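Local coordinates for protein probable transcriptional regulator (PDB 2NNN) that is probably a DNA-binding transcription factor of the MarR family, working as a dimer with a winged helix-turn-helix in each subunit, at residues A[39-44]-A[72-76]; A[44-48]-A[95-99]. One frame throughout, in Å; residues are numbered along the deposited sequence.

Contact 1 of 2, residues A[39-44]-A[72-76]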
# COMPACT_ATOMS: atom_id res chain seq x y z
N THR A 39 -9.59 -4.78 -1.79
CA THR A 39 -9.74 -4.65 -3.25
C THR A 39 -10.91 -5.47 -3.73
O THR A 39 -11.66 -5.03 -4.61
CB THR A 39 -8.45 -5.03 -4.02
OG1 THR A 39 -7.95 -6.29 -3.56
CG2 THR A 39 -7.36 -3.99 -3.79
N GLN A 40 -11.10 -6.65 -3.14
CA GLN A 40 -12.30 -7.43 -3.38
C GLN A 40 -13.57 -6.62 -3.13
O GLN A 40 -14.51 -6.71 -3.91
CB GLN A 40 -12.30 -8.73 -2.57
CG GLN A 40 -11.46 -9.82 -3.22
CD GLN A 40 -11.14 -10.98 -2.29
OE1 GLN A 40 -11.81 -11.19 -1.28
NE2 GLN A 40 -10.11 -11.74 -2.64
N TRP A 41 -13.56 -5.82 -2.08
CA TRP A 41 -14.69 -4.96 -1.68
C TRP A 41 -14.86 -3.80 -2.65
O TRP A 41 -15.99 -3.47 -3.03
CB TRP A 41 -14.49 -4.44 -0.24
CG TRP A 41 -15.55 -3.44 0.22
CD1 TRP A 41 -15.39 -2.09 0.42
CD2 TRP A 41 -16.93 -3.73 0.57
NE1 TRP A 41 -16.57 -1.53 0.86
CE2 TRP A 41 -17.53 -2.51 0.96
CE3 TRP A 41 -17.71 -4.90 0.60
CZ2 TRP A 41 -18.88 -2.42 1.34
CZ3 TRP A 41 -19.05 -4.81 0.99
CH2 TRP A 41 -19.61 -3.58 1.35
N ALA A 42 -13.74 -3.18 -3.03
CA ALA A 42 -13.72 -2.07 -3.98
C ALA A 42 -14.35 -2.45 -5.32
O ALA A 42 -15.17 -1.70 -5.86
CB ALA A 42 -12.28 -1.58 -4.20
N ALA A 43 -13.95 -3.60 -5.86
CA ALA A 43 -14.53 -4.14 -7.09
C ALA A 43 -16.01 -4.43 -6.91
O ALA A 43 -16.78 -4.16 -7.81
CB ALA A 43 -13.81 -5.39 -7.54
N LEU A 44 -16.40 -4.97 -5.76
CA LEU A 44 -17.82 -5.25 -5.48
C LEU A 44 -18.63 -3.94 -5.45
O LEU A 44 -19.66 -3.82 -6.11
CB LEU A 44 -17.97 -5.96 -4.13
CG LEU A 44 -19.32 -6.61 -3.85
CD1 LEU A 44 -19.35 -8.03 -4.44
CD2 LEU A 44 -19.59 -6.65 -2.35
N VAL A 72 -9.23 -10.85 -8.63
CA VAL A 72 -10.23 -10.36 -7.70
C VAL A 72 -11.62 -10.84 -8.16
O VAL A 72 -12.39 -11.37 -7.35
CB VAL A 72 -10.18 -8.81 -7.57
CG1 VAL A 72 -11.53 -8.26 -7.10
CG2 VAL A 72 -9.06 -8.40 -6.65
N VAL A 73 -11.93 -10.66 -9.45
CA VAL A 73 -13.23 -11.06 -9.99
C VAL A 73 -13.43 -12.58 -9.89
O VAL A 73 -14.52 -13.05 -9.60
CB VAL A 73 -13.46 -10.55 -11.43
CG1 VAL A 73 -14.68 -11.21 -12.07
CG2 VAL A 73 -13.64 -9.04 -11.44
N GLU A 74 -12.36 -13.34 -10.12
CA GLU A 74 -12.43 -14.80 -9.99
C GLU A 74 -12.67 -15.26 -8.55
O GLU A 74 -13.49 -16.15 -8.32
CB GLU A 74 -11.19 -15.47 -10.60
CG GLU A 74 -11.24 -15.52 -12.13
CD GLU A 74 -9.90 -15.85 -12.79
OE1 GLU A 74 -8.94 -16.19 -12.06
OE2 GLU A 74 -9.82 -15.78 -14.04
N ARG A 75 -12.00 -14.63 -7.59
CA ARG A 75 -12.25 -14.90 -6.17
C ARG A 75 -13.64 -14.45 -5.71
O ARG A 75 -14.26 -15.10 -4.89
CB ARG A 75 -11.16 -14.28 -5.29
CG ARG A 75 -9.80 -14.99 -5.43
CD ARG A 75 -8.69 -14.25 -4.69
NE ARG A 75 -8.49 -12.89 -5.20
CZ ARG A 75 -7.74 -11.97 -4.60
NH1 ARG A 75 -7.10 -12.25 -3.47
NH2 ARG A 75 -7.63 -10.76 -5.14
N LEU A 76 -14.11 -13.34 -6.27
CA LEU A 76 -15.49 -12.89 -6.08
C LEU A 76 -16.49 -13.87 -6.71
O LEU A 76 -17.63 -13.99 -6.26
CB LEU A 76 -15.64 -11.49 -6.69
CG LEU A 76 -16.09 -10.27 -5.89
CD1 LEU A 76 -15.49 -10.20 -4.50
CD2 LEU A 76 -15.79 -8.98 -6.66
O HOH W 1 -7.18 -9.23 -3.03

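Contact 2 of 2, residues A[44-48]-A[95-99]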
# COMPACT_ATOMS: atom_id res chain seq x y z
N LEU A 44 -16.40 -4.97 -5.76
CA LEU A 44 -17.82 -5.25 -5.48
C LEU A 44 -18.63 -3.94 -5.45
O LEU A 44 -19.66 -3.82 -6.11
CB LEU A 44 -17.97 -5.96 -4.13
CG LEU A 44 -19.32 -6.61 -3.85
CD1 LEU A 44 -19.35 -8.03 -4.44
CD2 LEU A 44 -19.59 -6.65 -2.35
N VAL A 45 -18.14 -2.97 -4.68
CA VAL A 45 -18.74 -1.65 -4.62
C VAL A 45 -18.87 -1.05 -6.02
O VAL A 45 -19.96 -0.64 -6.41
CB VAL A 45 -17.97 -0.71 -3.64
CG1 VAL A 45 -18.52 0.71 -3.67
CG2 VAL A 45 -18.05 -1.27 -2.22
N ARG A 46 -17.77 -1.03 -6.78
CA ARG A 46 -17.77 -0.44 -8.12
C ARG A 46 -18.76 -1.09 -9.09
O ARG A 46 -19.48 -0.38 -9.80
CB ARG A 46 -16.36 -0.40 -8.71
CG ARG A 46 -16.24 0.44 -9.98
CD ARG A 46 -16.43 1.92 -9.69
NE ARG A 46 -15.19 2.55 -9.24
CZ ARG A 46 -15.11 3.75 -8.67
NH1 ARG A 46 -16.20 4.47 -8.45
NH2 ARG A 46 -13.94 4.23 -8.31
N LEU A 47 -18.80 -2.43 -9.12
CA LEU A 47 -19.82 -3.15 -9.90
C LEU A 47 -21.26 -2.82 -9.50
O LEU A 47 -22.18 -3.00 -10.30
CB LEU A 47 -19.61 -4.66 -9.78
CG LEU A 47 -18.52 -5.35 -10.59
CD1 LEU A 47 -18.45 -6.80 -10.17
CD2 LEU A 47 -18.73 -5.22 -12.10
N GLY A 48 -21.46 -2.37 -8.26
CA GLY A 48 -22.76 -1.91 -7.81
C GLY A 48 -23.10 -0.56 -8.37
O GLY A 48 -24.25 -0.29 -8.67
N LEU A 95 -19.22 -9.10 -20.00
CA LEU A 95 -19.56 -8.07 -19.04
C LEU A 95 -19.66 -8.72 -17.68
O LEU A 95 -20.19 -9.82 -17.56
CB LEU A 95 -20.91 -7.44 -19.40
CG LEU A 95 -20.98 -6.14 -20.23
CD1 LEU A 95 -19.87 -6.03 -21.26
CD2 LEU A 95 -22.35 -5.98 -20.87
N VAL A 96 -19.11 -8.06 -16.67
CA VAL A 96 -19.19 -8.54 -15.29
C VAL A 96 -20.25 -7.73 -14.55
O VAL A 96 -20.40 -6.52 -14.77
CB VAL A 96 -17.82 -8.49 -14.57
CG1 VAL A 96 -17.89 -9.16 -13.21
CG2 VAL A 96 -16.75 -9.17 -15.39
N SER A 97 -21.00 -8.40 -13.68
CA SER A 97 -22.12 -7.79 -13.00
C SER A 97 -22.22 -8.37 -11.61
O SER A 97 -21.71 -9.46 -11.35
CB SER A 97 -23.41 -8.11 -13.76
OG SER A 97 -24.37 -7.11 -13.55
N LEU A 98 -22.89 -7.66 -10.72
CA LEU A 98 -23.21 -8.20 -9.40
C LEU A 98 -24.30 -9.26 -9.48
O LEU A 98 -25.34 -9.04 -10.11
CB LEU A 98 -23.64 -7.08 -8.44
CG LEU A 98 -22.75 -6.66 -7.26
CD1 LEU A 98 -21.28 -6.57 -7.60
CD2 LEU A 98 -23.25 -5.37 -6.67
N SER A 99 -24.05 -10.41 -8.88
CA SER A 99 -25.09 -11.38 -8.51
C SER A 99 -26.11 -10.78 -7.56
O SER A 99 -25.84 -9.76 -6.93
CB SER A 99 -24.45 -12.54 -7.76
OG SER A 99 -24.07 -13.52 -8.68
O HOH W 2 -23.69 -4.81 -11.15

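Contact 1 of 2, residues A[39-44]-A[72-76]
Val72 starts the crossing of helices 38-50 and 66-78 by pointing its CB at the other helix; the short segments run 84° apart with axes 9.7 Å from each other. Its two methyls divide the work: CG1 lies against Ala43 CB at 3.7 Å and over the backbone at Gln40 CA, while CG2 turns to the Thr39 hydroxyl.

One turn on, Arg75 meets the end of Gln40. The extended glutamine chain brings NE2 over the centre of one guanidinium face, 3.1 Å from Arg75 CZ, and the amide plane stands almost upright on it (88°). Both partners are donors here, so this is a close face contact without a hydrogen bond. The bend at chi3 (-61°) folds Arg75 back along its own helix, where NE bonds to the carbonyl of Gly71. Its NH2 donates to a water at 2.6 Å, and the same water sits 3.1 Å from Thr39 OG1.

Leu76 completes the set, with CD1 3.7 Å from Gln40 O and CG 4.2 Å from Leu44 CD1.

With no direct hydrogen bond between the segments, apolar packing holds the first helix of the winged helix-turn-helix to what is, by family topology, its recognition helix. The amide nitrogen over the Arg75 face is probably electrostatically neutral to unfavourable, so the arginine's polar bonds lie with Gly71 O and the water.

Contact 2 of 2, residues A[44-48]-A[95-99]
Leu47 and Ser97 mark the closest approach of the backbones, with CA atoms 6.0 Å apart, where the helical segment runs across strand 95-98 at 98°. Leu47 packs on two strand side chains. Its CG lies beside the backbone N (chi1 -78°) and the two methyls part company: CD1 touches both Leu98 CD1, at 3.8 Å, and Val96 CG1, at 3.9 Å, while CD2 comes down on the strand backbone, 3.4 Å from Val96 O.

Leu98 answers from the strand. Its CB does not face the helix, yet the branched end swings in, and CD1 reaches the helix to touch both Leu47 CB and the carbonyl oxygen of Leu44. The modelled 3.3 Å between Leu98 CD1 and Leu47 CB is doubtfully close and may reflect a misfitted leucine. The other methyl, CD2, packs on Gly48 CA at 3.7 Å, where there is no side chain in the way.

This is the seat of the wing in a winged helix: strands 82-87 and 93-98 form the antiparallel hairpin, and the base of its second strand rests on the first helix of what is, by family, the winged helix-turn-helix. Ile82 on the partner strand and Leu58 of helix 55-61 also touch Leu47, while Leu106 of helix 100-121 packs on Leu98.

The one polar link is a water. It donates to Leu47 O, in a bond whose modelled length of 2.5 Å is suspiciously short, and accepts from Leu98 N at 3.0 Å, and so links helix 38-50 to the strand through main-chain atoms. Val96, by contrast, makes its backbone bonding with Cys53.

In the fold
Both contacts are buried and both use helix 38-50, handing over at Leu44, which packs on Leu76 in contact 1 and on Leu98 in contact 2. The first joins that helix to helix 66-78, the second to the wing; Val73 CG1 and Val96 CG1 touch at 4.0 Å, joining the two packing regions at that point. Contact 1 lies nearer the centre of the chain but reaches the surface at Arg75, where its polar chemistry gathers, whereas contact 2 is aliphatic, with a water between main-chain atoms. Each also adjoins the second subunit: Thr39 packs on Arg18 of that subunit, and Arg46 forms a salt bridge with its Asp10.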